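Local coordinates for protein sialidase B (Streptococcus pneumoniae serotype 4, PDB 4XJW) that cleaves alpha-(2->3)-, alpha-(2->6)- and alpha-(2->8)-linked terminal sialic acids from oligosaccharides, glycoproteins and glycolipids, and acts as an intramolecular trans-sialidase, at residues N261-Q266 / E382-D387; K236-T241 / A285-S290; D18-L23 / I145-L150. The protein carries 1 engineered substitution. All blocks are in the same frame, centred on the assembly; numbering follows the deposited sequence.

Contact 1: residues N261-Q266 / E382-D387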
ATOM      1  N   ASN A 261       5.764  -6.216  19.217  1.00 14.88           N
ATOM      2  CA  ASN A 261       4.699  -5.961  20.180  1.00 16.21           C
ATOM      3  C   ASN A 261       5.011  -4.853  21.169  1.00 14.50           C
ATOM      4  O   ASN A 261       4.303  -4.685  22.176  1.00 14.81           O
ATOM      5  CB  ASN A 261       4.323  -7.250  20.908  1.00 16.99           C
ATOM      6  CG  ASN A 261       3.594  -8.225  20.002  1.00 22.47           C
ATOM      7  OD1 ASN A 261       2.687  -7.838  19.260  1.00 27.21           O
ATOM      8  ND2 ASN A 261       4.002  -9.480  20.034  1.00 28.56           N
ATOM      9  N   ASP A 262       6.051  -4.081  20.867  1.00 15.04           N
ATOM     10  CA  ASP A 262       6.396  -2.936  21.695  1.00 14.09           C
ATOM     11  C   ASP A 262       5.310  -1.852  21.663  1.00 12.93           C
ATOM     12  O   ASP A 262       5.129  -1.123  22.642  1.00 15.20           O
ATOM     13  CB  ASP A 262       7.781  -2.366  21.332  1.00 12.75           C
ATOM     14  CG  ASP A 262       7.980  -2.132  19.829  1.00 13.51           C
ATOM     15  OD1 ASP A 262       7.518  -2.955  19.004  1.00 15.87           O
ATOM     16  OD2 ASP A 262       8.656  -1.137  19.480  1.00 15.48           O
ATOM     17  N   TYR A 263       4.597  -1.754  20.544  1.00 12.77           N
ATOM     18  CA  TYR A 263       3.415  -0.906  20.447  1.00 15.72           C
ATOM     19  C   TYR A 263       2.177  -1.736  20.129  1.00 12.24           C
ATOM     20  O   TYR A 263       2.262  -2.729  19.396  1.00 14.22           O
ATOM     21  CB  TYR A 263       3.612   0.159  19.371  1.00 12.06           C
ATOM     22  CG  TYR A 263       4.387   1.365  19.837  1.00 12.72           C
ATOM     23  CD1 TYR A 263       5.693   1.237  20.302  1.00 13.93           C
ATOM     24  CD2 TYR A 263       3.819   2.623  19.813  1.00 12.03           C
ATOM     25  CE1 TYR A 263       6.422   2.335  20.728  1.00 14.16           C
ATOM     26  CE2 TYR A 263       4.546   3.751  20.234  1.00 13.01           C
ATOM     27  CZ  TYR A 263       5.844   3.588  20.694  1.00 15.13           C
ATOM     28  OH  TYR A 263       6.570   4.675  21.130  1.00 15.34           O
ATOM     29  N   GLU A 264       1.039  -1.332  20.698  1.00 14.06           N
ATOM     30  CA  GLU A 264      -0.250  -1.981  20.451  1.00 16.15           C
ATOM     31  C   GLU A 264      -0.653  -1.904  18.973  1.00 16.12           C
ATOM     32  O   GLU A 264      -0.367  -0.922  18.295  1.00 15.43           O
ATOM     33  CB  GLU A 264      -1.331  -1.334  21.331  1.00 15.29           C
ATOM     34  CG  GLU A 264      -2.746  -1.903  21.164  1.00 17.33           C
ATOM     35  CD  GLU A 264      -3.832  -1.027  21.789  1.00 20.56           C
ATOM     36  OE1 GLU A 264      -3.549   0.127  22.170  1.00 22.23           O
ATOM     37  OE2 GLU A 264      -4.981  -1.500  21.893  1.00 23.43           O
ATOM     38  N   GLU A 265      -1.317  -2.944  18.478  1.00 17.97           N
ATOM     39  CA  GLU A 265      -1.908  -2.894  17.147  1.00 14.64           C
ATOM     40  C   GLU A 265      -3.205  -2.093  17.219  1.00 16.18           C
ATOM     41  O   GLU A 265      -4.244  -2.619  17.644  1.00 18.96           O
ATOM     42  CB  GLU A 265      -2.180  -4.312  16.636  1.00 15.41           C
ATOM     43  CG  GLU A 265      -0.918  -5.152  16.434  1.00 19.44           C
ATOM     44  CD  GLU A 265      -1.138  -6.621  16.788  1.00 25.94           C
ATOM     45  OE1 GLU A 265      -2.310  -7.030  16.964  1.00 30.44           O
ATOM     46  OE2 GLU A 265      -0.142  -7.360  16.892  1.00 25.46           O
ATOM     47  N   GLN A 266      -3.147  -0.823  16.827  1.00 15.93           N
ATOM     48  CA  GLN A 266      -4.295   0.069  16.935  1.00 13.94           C
ATOM     49  C   GLN A 266      -4.799   0.499  15.574  1.00 15.69           C
ATOM     50  O   GLN A 266      -4.009   0.895  14.713  1.00 13.77           O
ATOM     51  CB  GLN A 266      -3.909   1.345  17.679  1.00 15.35           C
ATOM     52  CG  GLN A 266      -3.830   1.237  19.173  1.00 20.11           C
ATOM     53  CD  GLN A 266      -3.274   2.506  19.776  1.00 16.63           C
ATOM     54  OE1 GLN A 266      -2.071   2.628  19.969  1.00 16.61           O
ATOM     55  NE2 GLN A 266      -4.149   3.466  20.061  1.00 24.87           N
ATOM     56  N   GLU A 382       7.031  -2.486  29.228  1.00 16.30           N
ATOM     57  CA  GLU A 382       5.642  -2.033  29.157  1.00 13.73           C
ATOM     58  C   GLU A 382       5.345  -1.539  27.746  1.00 16.13           C
ATOM     59  O   GLU A 382       6.125  -0.785  27.163  1.00 15.33           O
ATOM     60  CB  GLU A 382       5.366  -0.929  30.177  1.00 19.52           C
ATOM     61  CG  GLU A 382       3.890  -0.553  30.290  1.00 17.78           C
ATOM     62  CD  GLU A 382       3.638   0.491  31.367  1.00 23.44           C
ATOM     63  OE1 GLU A 382       4.603   0.858  32.070  1.00 27.03           O
ATOM     64  OE2 GLU A 382       2.485   0.948  31.490  1.00 21.27           O
ATOM     65  N   GLN A 383       4.222  -1.996  27.199  1.00 13.98           N
ATOM     66  CA  GLN A 383       3.806  -1.645  25.842  1.00 13.13           C
ATOM     67  C   GLN A 383       3.351  -0.180  25.739  1.00 14.28           C
ATOM     68  O   GLN A 383       2.921   0.419  26.730  1.00 16.20           O
ATOM     69  CB  GLN A 383       2.689  -2.595  25.403  1.00 15.74           C
ATOM     70  CG  GLN A 383       2.325  -2.536  23.913  1.00 15.71           C
ATOM     71  CD  GLN A 383       1.158  -3.446  23.563  1.00 18.70           C
ATOM     72  OE1 GLN A 383       0.020  -3.192  23.958  1.00 17.90           O
ATOM     73  NE2 GLN A 383       1.437  -4.511  22.820  1.00 16.15           N
ATOM     74  N   TYR A 384       3.465   0.395  24.540  1.00 12.92           N
ATOM     75  CA  TYR A 384       2.971   1.740  24.265  1.00 16.80           C
ATOM     76  C   TYR A 384       1.703   1.706  23.424  1.00 14.93           C
ATOM     77  O   TYR A 384       1.491   0.776  22.643  1.00 15.80           O
ATOM     78  CB  TYR A 384       4.003   2.547  23.483  1.00 13.74           C
ATOM     79  CG  TYR A 384       5.269   2.893  24.234  1.00 15.13           C
ATOM     80  CD1 TYR A 384       6.344   2.013  24.262  1.00 14.76           C
ATOM     81  CD2 TYR A 384       5.403   4.118  24.881  1.00 16.27           C
ATOM     82  CE1 TYR A 384       7.516   2.334  24.930  1.00 17.47           C
ATOM     83  CE2 TYR A 384       6.568   4.444  25.549  1.00 15.49           C
ATOM     84  CZ  TYR A 384       7.619   3.553  25.569  1.00 18.80           C
ATOM     85  OH  TYR A 384       8.784   3.877  26.236  1.00 22.04           O
ATOM     86  N   SER A 385       0.887   2.743  23.576  1.00 14.19           N
ATOM     87  CA  SER A 385      -0.250   2.997  22.700  1.00 13.80           C
ATOM     88  C   SER A 385      -0.129   4.437  22.214  1.00 16.41           C
ATOM     89  O   SER A 385       0.577   5.237  22.823  1.00 17.93           O
ATOM     90  CB  SER A 385      -1.561   2.821  23.454  1.00 16.47           C
ATOM     91  OG  SER A 385      -1.877   1.454  23.656  1.00 17.38           O
ATOM     92  N   VAL A 386      -0.814   4.775  21.127  1.00 15.18           N
ATOM     93  CA  VAL A 386      -0.785   6.141  20.611  1.00 14.53           C
ATOM     94  C   VAL A 386      -2.170   6.782  20.592  1.00 16.21           C
ATOM     95  O   VAL A 386      -3.176   6.099  20.463  1.00 15.99           O
ATOM     96  CB  VAL A 386      -0.143   6.217  19.209  1.00 15.99           C
ATOM     97  CG1 VAL A 386       1.220   5.581  19.220  1.00 14.55           C
ATOM     98  CG2 VAL A 386      -1.037   5.570  18.163  1.00 16.88           C
ATOM     99  N   ASP A 387      -2.220   8.104  20.718  1.00 16.52           N
ATOM    100  CA  ASP A 387      -3.490   8.818  20.607  1.00 17.43           C
ATOM    101  C   ASP A 387      -3.261  10.276  20.218  1.00 15.75           C
ATOM    102  O   ASP A 387      -2.146  10.799  20.328  1.00 16.90           O
ATOM    103  CB  ASP A 387      -4.275   8.758  21.921  1.00 18.03           C
ATOM    104  CG  ASP A 387      -3.685   9.657  22.992  1.00 21.35           C
ATOM    105  OD1 ASP A 387      -4.043  10.856  23.027  1.00 20.59           O
ATOM    106  OD2 ASP A 387      -2.860   9.167  23.790  1.00 25.33           O
TER
HETATM  107  O   HOH W   1       7.371  -1.262  24.628  1.00 14.31           O
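Tyr263 and Tyr384 pack together where the loop after strand 255-256 lies along strand 377-387, joined by a single beta bridge. The strand belongs to an antiparallel sheet inserted between two neighbouring strands of a propeller blade, so the bridge ties the insertion to the propeller. The two rings are nearly parallel, at 17°, but slid so far apart that they barely overlap. What sits squarely over the Tyr263 ring is instead CB of Tyr384, 3.4 Å from the ring centroid, in a CH-pi contact; CG1 of Val386 lies at the edge of the same ring. Both hydroxyls bond outside the pair, Tyr263 to Glu395 and Tyr384 to Asp410, which would help hold the rings in place.

The backbone of Tyr384 is bonded at both ends: its N gives to Asp262 O and its O accepts from Glu264 N. The extended side chain of Gln266 holds its amide against the strand like a further peptide group. Its OE1 takes Val386 N on an in-plane lone pair at 2.7 Å, while its NE2 gives to Val386 O at 2.8 Å. Ser385 OG gives to Glu264 OE1 at 2.6 Å, coming from the anti side and 29° out of the carboxylate plane. Gln383, with CG anti to its N (chi1 -169°), sends NE2 to Asn261 O at 2.9 Å, in the plane of its own amide but tilted from the Asn261 carbonyl plane. Asp262 O also accepts from a water that donates to Glu382 O, with 2.9 Å between the water oxygen and Glu382 O.

Contact 2: residues K236-T241 / A285-S290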
ATOM      1  N   LYS A 236       5.068   2.273  13.326  1.00  8.74           N
ATOM      2  CA  LYS A 236       4.728   0.888  13.638  1.00  9.41           C
ATOM      3  C   LYS A 236       4.198   0.271  12.355  1.00  9.51           C
ATOM      4  O   LYS A 236       3.191   0.728  11.783  1.00  8.94           O
ATOM      5  CB  LYS A 236       3.691   0.735  14.754  1.00 11.44           C
ATOM      6  CG  LYS A 236       3.391  -0.752  15.001  1.00 12.12           C
ATOM      7  CD  LYS A 236       2.272  -1.000  16.009  1.00 13.34           C
ATOM      8  CE  LYS A 236       1.952  -2.496  16.056  1.00 11.73           C
ATOM      9  NZ  LYS A 236       3.153  -3.324  16.396  1.00 15.44           N
ATOM     10  N   ILE A 237       4.910  -0.744  11.884  1.00  8.58           N
ATOM     11  CA  ILE A 237       4.498  -1.497  10.710  1.00 10.39           C
ATOM     12  C   ILE A 237       4.802  -2.968  10.943  1.00 10.31           C
ATOM     13  O   ILE A 237       5.877  -3.296  11.449  1.00  9.80           O
ATOM     14  CB  ILE A 237       5.272  -1.043   9.450  1.00 10.87           C
ATOM     15  CG1 ILE A 237       5.145   0.465   9.233  1.00 11.63           C
ATOM     16  CG2 ILE A 237       4.817  -1.856   8.226  1.00 10.75           C
ATOM     17  CD1 ILE A 237       6.137   1.025   8.205  1.00 10.10           C
ATOM     18  N   ASN A 238       3.853  -3.843  10.589  1.00  8.45           N
ATOM     19  CA  ASN A 238       4.061  -5.294  10.608  1.00 10.45           C
ATOM     20  C   ASN A 238       3.969  -5.818   9.175  1.00 10.04           C
ATOM     21  O   ASN A 238       3.422  -5.143   8.315  1.00  8.64           O
ATOM     22  CB  ASN A 238       2.972  -5.986  11.451  1.00 10.54           C
ATOM     23  CG  ASN A 238       3.105  -5.734  12.954  1.00 11.91           C
ATOM     24  OD1 ASN A 238       4.198  -5.555  13.480  1.00 11.11           O
ATOM     25  ND2 ASN A 238       1.971  -5.751  13.653  1.00 11.06           N
ATOM     26  N   ILE A 239       4.469  -7.027   8.923  1.00  9.37           N
ATOM     27  CA  ILE A 239       4.254  -7.687   7.627  1.00  8.87           C
ATOM     28  C   ILE A 239       3.121  -8.692   7.769  1.00  9.07           C
ATOM     29  O   ILE A 239       3.167  -9.564   8.637  1.00  9.27           O
ATOM     30  CB  ILE A 239       5.514  -8.416   7.132  1.00  9.79           C
ATOM     31  CG1 ILE A 239       6.733  -7.481   7.102  1.00 10.24           C
ATOM     32  CG2 ILE A 239       5.258  -9.024   5.756  1.00 11.37           C
ATOM     33  CD1 ILE A 239       6.535  -6.201   6.273  1.00 10.46           C
ATOM     34  N   ALA A 240       2.096  -8.562   6.927  1.00  9.18           N
ATOM     35  CA  ALA A 240       0.938  -9.458   6.975  1.00  9.04           C
ATOM     36  C   ALA A 240       0.849 -10.249   5.679  1.00 10.47           C
ATOM     37  O   ALA A 240       1.376  -9.827   4.644  1.00  8.97           O
ATOM     38  CB  ALA A 240      -0.357  -8.670   7.215  1.00  8.18           C
ATOM     39  N   THR A 241       0.186 -11.401   5.744  1.00  9.13           N
ATOM     40  CA  THR A 241       0.006 -12.255   4.565  1.00  8.33           C
ATOM     41  C   THR A 241      -1.414 -12.794   4.472  1.00  8.74           C
ATOM     42  O   THR A 241      -2.111 -12.916   5.483  1.00  8.99           O
ATOM     43  CB  THR A 241       1.003 -13.457   4.511  1.00  8.83           C
ATOM     44  OG1 THR A 241       0.818 -14.303   5.646  1.00 10.46           O
ATOM     45  CG2 THR A 241       2.451 -13.004   4.530  1.00  8.88           C
ATOM     46  N   ALA A 285       9.506  -0.118  16.972  1.00 12.20           N
ATOM     47  CA  ALA A 285      10.218  -0.942  15.994  1.00 12.58           C
ATOM     48  C   ALA A 285       9.255  -1.238  14.838  1.00 12.53           C
ATOM     49  O   ALA A 285       8.032  -1.126  14.985  1.00 12.32           O
ATOM     50  CB  ALA A 285      10.713  -2.223  16.648  1.00 11.64           C
ATOM     51  N   SER A 286       9.795  -1.596  13.678  1.00 10.67           N
ATOM     52  CA  SER A 286       8.942  -1.888  12.538  1.00 10.95           C
ATOM     53  C   SER A 286       9.617  -2.819  11.541  1.00 10.09           C
ATOM     54  O   SER A 286      10.835  -3.011  11.565  1.00 12.37           O
ATOM     55  CB  SER A 286       8.499  -0.600  11.837  1.00 10.92           C
ATOM     56  OG  SER A 286       9.625   0.120  11.328  1.00 12.62           O
ATOM     57  N   PHE A 287       8.798  -3.404  10.672  1.00 10.53           N
ATOM     58  CA  PHE A 287       9.292  -4.098   9.486  1.00 10.66           C
ATOM     59  C   PHE A 287       8.810  -3.314   8.287  1.00 12.01           C
ATOM     60  O   PHE A 287       7.798  -2.628   8.364  1.00 14.54           O
ATOM     61  CB  PHE A 287       8.758  -5.526   9.404  1.00 11.22           C
ATOM     62  CG  PHE A 287       9.098  -6.373  10.602  1.00  9.57           C
ATOM     63  CD1 PHE A 287       8.241  -6.416  11.701  1.00 10.70           C
ATOM     64  CD2 PHE A 287      10.258  -7.141  10.622  1.00 11.58           C
ATOM     65  CE1 PHE A 287       8.546  -7.210  12.804  1.00 11.22           C
ATOM     66  CE2 PHE A 287      10.579  -7.928  11.726  1.00 13.83           C
ATOM     67  CZ  PHE A 287       9.717  -7.954  12.821  1.00 11.96           C
ATOM     68  N   ILE A 288       9.523  -3.392   7.174  1.00 11.22           N
ATOM     69  CA  ILE A 288       9.095  -2.630   6.007  1.00 10.99           C
ATOM     70  C   ILE A 288       9.648  -3.270   4.741  1.00 11.74           C
ATOM     71  O   ILE A 288      10.778  -3.737   4.747  1.00 13.64           O
ATOM     72  CB  ILE A 288       9.492  -1.136   6.157  1.00 10.20           C
ATOM     73  CG1 ILE A 288       9.127  -0.329   4.900  1.00  9.67           C
ATOM     74  CG2 ILE A 288      10.988  -1.006   6.515  1.00 15.86           C
ATOM     75  CD1 ILE A 288       9.167   1.184   5.123  1.00 11.65           C
ATOM     76  N   ASP A 289       8.827  -3.324   3.683  1.00 11.19           N
ATOM     77  CA  ASP A 289       9.246  -3.840   2.366  1.00 11.48           C
ATOM     78  C   ASP A 289       9.528  -5.336   2.362  1.00 14.82           C
ATOM     79  O   ASP A 289      10.640  -5.773   2.656  1.00 16.90           O
ATOM     80  CB  ASP A 289      10.452  -3.063   1.798  1.00 10.82           C
ATOM     81  CG  ASP A 289      10.119  -1.620   1.480  1.00 13.26           C
ATOM     82  OD1 ASP A 289       8.927  -1.251   1.541  1.00 12.75           O
ATOM     83  OD2 ASP A 289      11.050  -0.838   1.177  1.00 15.48           O
ATOM     84  N   SER A 290       8.515  -6.117   2.013  1.00  9.51           N
ATOM     85  CA  SER A 290       8.650  -7.564   2.020  1.00  8.50           C
ATOM     86  C   SER A 290       8.787  -8.154   0.627  1.00  9.51           C
ATOM     87  O   SER A 290       8.415  -7.525  -0.377  1.00  8.93           O
ATOM     88  CB  SER A 290       7.481  -8.224   2.762  1.00  9.29           C
ATOM     89  OG  SER A 290       6.248  -8.031   2.085  1.00  9.78           O
TER
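Ile237 and Phe287 meet where two neighbouring blades of the sialidase beta-propeller pack against each other. Strand 237-241 belongs to the four-stranded sheet that begins at 205, strand 286-290 to the next blade, and their axes come within 4.9 Å at an angle of 57°. That splay allows one backbone bond between them, Phe287 N to Ile237 O at 3.0 Å, with the donor standing above the carbonyl plane.

The tight part lies beside this bond. The carbonyl oxygen of Phe287 is pressed against the branch point of Ile237, 3.1 Å from CG2 and 3.2 Å from CB; placing CG2 anti to the backbone N (CG1 chi1 -54°) swings this methyl onto the oxygen. Ile239 follows, crossing Phe287 at about a right angle: its CG1 rests 3.6 Å from Phe287 CB, and its CG2 touches Ser290 CB at 3.8 Å. The Phe287 ring also stacks on Phe260 and meets Phe436 edge-to-face.

Packing is looser on the other flank, where the delta methyls of Ile237 and Ile288, both named CD1, are 4.3 Å apart. Ile288 lies close to Asp232, the probable proton acceptor. Next to it Asp289, partly exposed, turns away from strand 237-241 and approaches a bound dimethyl sulfoxide and Glu503, a predicted active-site residue; its backbone N is held by Asp224.

Between these two segments a single backbone bond marks where the splayed strands come together, and the other contacts are apolar; at the margins Ser233 and Ser222 hold the hydroxyls of Ser286 and Ser290. Ile237 N and Phe287 O are buried without a partner in the model, probably at some cost.

Contact 3: residues D18-L23 / I145-L150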
ATOM      1  N   ASP A  18     -32.582  19.337 -14.371  1.00 19.65           N
ATOM      2  CA  ASP A  18     -33.415  19.753 -13.249  1.00 18.93           C
ATOM      3  C   ASP A  18     -34.311  18.594 -12.840  1.00 21.25           C
ATOM      4  O   ASP A  18     -35.032  18.044 -13.675  1.00 22.66           O
ATOM      5  CB  ASP A  18     -34.289  20.947 -13.669  1.00 23.72           C
ATOM      6  CG  ASP A  18     -34.895  21.687 -12.483  1.00 29.47           C
ATOM      7  OD1 ASP A  18     -34.745  21.210 -11.342  1.00 25.63           O
ATOM      8  OD2 ASP A  18     -35.529  22.747 -12.694  1.00 33.50           O
ATOM      9  N   ILE A  19     -34.256  18.210 -11.566  1.00 22.02           N
ATOM     10  CA  ILE A  19     -35.158  17.193 -11.026  1.00 20.06           C
ATOM     11  C   ILE A  19     -35.950  17.742  -9.834  1.00 20.99           C
ATOM     12  O   ILE A  19     -36.419  16.989  -8.974  1.00 22.55           O
ATOM     13  CB  ILE A  19     -34.404  15.889 -10.627  1.00 22.12           C
ATOM     14  CG1 ILE A  19     -33.337  16.182  -9.562  1.00 21.54           C
ATOM     15  CG2 ILE A  19     -33.769  15.238 -11.848  1.00 17.85           C
ATOM     16  CD1 ILE A  19     -32.562  14.946  -9.114  1.00 20.53           C
ATOM     17  N   SER A  20     -36.101  19.065  -9.803  1.00 20.53           N
ATOM     18  CA  SER A  20     -36.756  19.758  -8.695  1.00 20.79           C
ATOM     19  C   SER A  20     -38.171  19.262  -8.399  1.00 24.78           C
ATOM     20  O   SER A  20     -38.506  18.986  -7.247  1.00 27.62           O
ATOM     21  CB  SER A  20     -36.780  21.268  -8.942  1.00 22.64           C
ATOM     22  OG  SER A  20     -35.474  21.798  -9.000  1.00 23.61           O
ATOM     23  N   SER A  21     -38.997  19.149  -9.435  1.00 26.26           N
ATOM     24  CA  SER A  21     -40.396  18.777  -9.252  1.00 30.05           C
ATOM     25  C   SER A  21     -40.547  17.362  -8.694  1.00 32.12           C
ATOM     26  O   SER A  21     -41.537  17.048  -8.029  1.00 34.05           O
ATOM     27  CB  SER A  21     -41.163  18.901 -10.569  1.00 31.43           C
ATOM     28  OG  SER A  21     -40.630  18.042 -11.555  1.00 38.27           O
ATOM     29  N   LEU A  22     -39.556  16.519  -8.964  1.00 30.15           N
ATOM     30  CA  LEU A  22     -39.606  15.113  -8.579  1.00 32.90           C
ATOM     31  C   LEU A  22     -39.081  14.866  -7.166  1.00 28.09           C
ATOM     32  O   LEU A  22     -39.188  13.757  -6.643  1.00 33.29           O
ATOM     33  CB  LEU A  22     -38.808  14.280  -9.580  1.00 30.28           C
ATOM     34  CG  LEU A  22     -39.366  14.280 -10.996  1.00 35.34           C
ATOM     35  CD1 LEU A  22     -38.375  13.650 -11.969  1.00 34.95           C
ATOM     36  CD2 LEU A  22     -40.700  13.552 -11.021  1.00 34.28           C
ATOM     37  N   LEU A  23     -38.523  15.901  -6.544  1.00 29.11           N
ATOM     38  CA  LEU A  23     -37.721  15.693  -5.345  1.00 23.52           C
ATOM     39  C   LEU A  23     -38.002  16.669  -4.195  1.00 22.15           C
ATOM     40  O   LEU A  23     -38.127  16.255  -3.045  1.00 23.17           O
ATOM     41  CB  LEU A  23     -36.230  15.707  -5.730  1.00 25.08           C
ATOM     42  CG  LEU A  23     -35.167  15.342  -4.695  1.00 26.70           C
ATOM     43  CD1 LEU A  23     -35.594  14.122  -3.906  1.00 30.73           C
ATOM     44  CD2 LEU A  23     -33.834  15.093  -5.385  1.00 32.10           C
ATOM     45  N   ILE A 145     -33.636  26.562  -0.172  1.00 23.24           N
ATOM     46  CA  ILE A 145     -33.447  25.572  -1.229  1.00 21.07           C
ATOM     47  C   ILE A 145     -34.670  25.541  -2.149  1.00 23.00           C
ATOM     48  O   ILE A 145     -35.806  25.491  -1.672  1.00 23.75           O
ATOM     49  CB  ILE A 145     -33.164  24.157  -0.663  1.00 22.94           C
ATOM     50  CG1 ILE A 145     -31.668  23.983  -0.391  1.00 23.76           C
ATOM     51  CG2 ILE A 145     -33.605  23.088  -1.641  1.00 25.15           C
ATOM     52  CD1 ILE A 145     -31.322  22.619   0.168  1.00 34.40           C
ATOM     53  N   ASP A 146     -34.427  25.618  -3.455  1.00 20.52           N
ATOM     54  CA  ASP A 146     -35.501  25.611  -4.444  1.00 20.90           C
ATOM     55  C   ASP A 146     -35.142  24.867  -5.729  1.00 22.64           C
ATOM     56  O   ASP A 146     -35.915  24.865  -6.686  1.00 23.94           O
ATOM     57  CB  ASP A 146     -35.959  27.046  -4.768  1.00 20.84           C
ATOM     58  CG  ASP A 146     -34.837  27.937  -5.305  1.00 25.19           C
ATOM     59  OD1 ASP A 146     -33.843  27.434  -5.873  1.00 21.44           O
ATOM     60  OD2 ASP A 146     -34.965  29.176  -5.170  1.00 32.93           O
ATOM     61  N   LYS A 147     -33.979  24.222  -5.750  1.00 18.51           N
ATOM     62  CA  LYS A 147     -33.532  23.508  -6.941  1.00 22.07           C
ATOM     63  C   LYS A 147     -32.818  22.218  -6.580  1.00 15.52           C
ATOM     64  O   LYS A 147     -31.988  22.205  -5.669  1.00 18.96           O
ATOM     65  CB  LYS A 147     -32.563  24.363  -7.744  1.00 20.32           C
ATOM     66  CG  LYS A 147     -33.192  25.510  -8.490  1.00 17.10           C
ATOM     67  CD  LYS A 147     -34.020  25.017  -9.657  1.00 25.10           C
ATOM     68  CE  LYS A 147     -34.387  26.175 -10.574  1.00 31.37           C
ATOM     69  NZ  LYS A 147     -35.215  25.716 -11.719  1.00 31.49           N
ATOM     70  N   ALA A 148     -33.150  21.144  -7.297  1.00 17.13           N
ATOM     71  CA  ALA A 148     -32.407  19.887  -7.221  1.00 19.61           C
ATOM     72  C   ALA A 148     -31.849  19.608  -8.611  1.00 18.64           C
ATOM     73  O   ALA A 148     -32.583  19.664  -9.602  1.00 20.19           O
ATOM     74  CB  ALA A 148     -33.308  18.755  -6.759  1.00 19.79           C
ATOM     75  N   THR A 149     -30.555  19.318  -8.695  1.00 17.35           N
ATOM     76  CA  THR A 149     -29.876  19.297  -9.979  1.00 16.72           C
ATOM     77  C   THR A 149     -28.966  18.085 -10.132  1.00 21.80           C
ATOM     78  O   THR A 149     -28.321  17.660  -9.171  1.00 20.44           O
ATOM     79  CB  THR A 149     -29.029  20.567 -10.143  1.00 21.56           C
ATOM     80  OG1 THR A 149     -29.817  21.709  -9.793  1.00 25.67           O
ATOM     81  CG2 THR A 149     -28.536  20.721 -11.578  1.00 23.55           C
ATOM     82  N   LEU A 150     -28.928  17.525 -11.340  1.00 15.94           N
ATOM     83  CA  LEU A 150     -27.909  16.535 -11.688  1.00 18.09           C
ATOM     84  C   LEU A 150     -26.880  17.131 -12.645  1.00 17.67           C
ATOM     85  O   LEU A 150     -27.236  17.845 -13.585  1.00 20.65           O
ATOM     86  CB  LEU A 150     -28.550  15.309 -12.329  1.00 17.27           C
ATOM     87  CG  LEU A 150     -29.612  14.621 -11.491  1.00 16.76           C
ATOM     88  CD1 LEU A 150     -30.227  13.473 -12.276  1.00 19.81           C
ATOM     89  CD2 LEU A 150     -29.003  14.125 -10.178  1.00 16.68           C
TER
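The carboxylate of Asp18 is approached on opposite faces: Lys147 NZ comes from above the plane on one side, at 3.1 Å from OD2 in a salt bridge, and Ser20 N from the other, at 3.0 Å from OD1 in an Asx turn. Within the plane, the syn lone pair of OD1 takes the hydroxyl of Ser20. Three donors therefore fix the rotation of this exposed group, which stands at the edge of a sheet of the N-terminal domain, a lectin-like beta-sandwich of the concanavalin type. There strand 17-18 edges a six-stranded antiparallel sheet, and Asp18 makes a non-hydrogen-bonded pair with Thr149 of strand 147-150.

Past this pair the chain leaves the sheet for a short, weakly bonded helix near 20-23. Ile19 N still bonds Ala148 O at 3.0 Å, but the next link is made by a side chain: Ser20 OG, beside its backbone N (chi1 -63°), accepts from Ala148 N at 3.0 Å. The hydroxyl thus relays between a strand amide and the Asp18 carboxylate. The Lys147 chain turns about its CB-CG bond (chi2 -71°) and crosses Asp18 at about a right angle, passing its CD alongside Ser20 OG. Lys147 and Asp146 form a classic bulge opposite Ser53 of the next strand.

Behind these polar groups the contact turns apolar and buried. The methyl of Ala148 touches both Ile19 CG1 and Leu23 CD2, while Leu150 and Leu23 carry on inward to Phe50 of strand 46-53. Ile19 crosses Leu150 at roughly a right angle, its CD1 resting 3.8 Å from Leu150 CG.

How the contacts relate
From the N terminus, contact 3 comes first: it closes a loop of over a hundred residues within the lectin-like domain and is complete before the propeller begins. It stays apart, its centre about 50 Å from contact 2 and about 51 Å from contact 1. The other two cross along the chain in the order 236-241, 261-266, 285-290, 382-387. Contact 2 joins two adjacent blades, and contact 1 fastens the connection between them to the inserted sheet. They also touch: Asp262 OD2 probably accepts a hydrogen bond from Ala285 N at 2.8 Å, and Lys236 packs against 263-265, so the connecting loop is held by both the blade seam and the insertion.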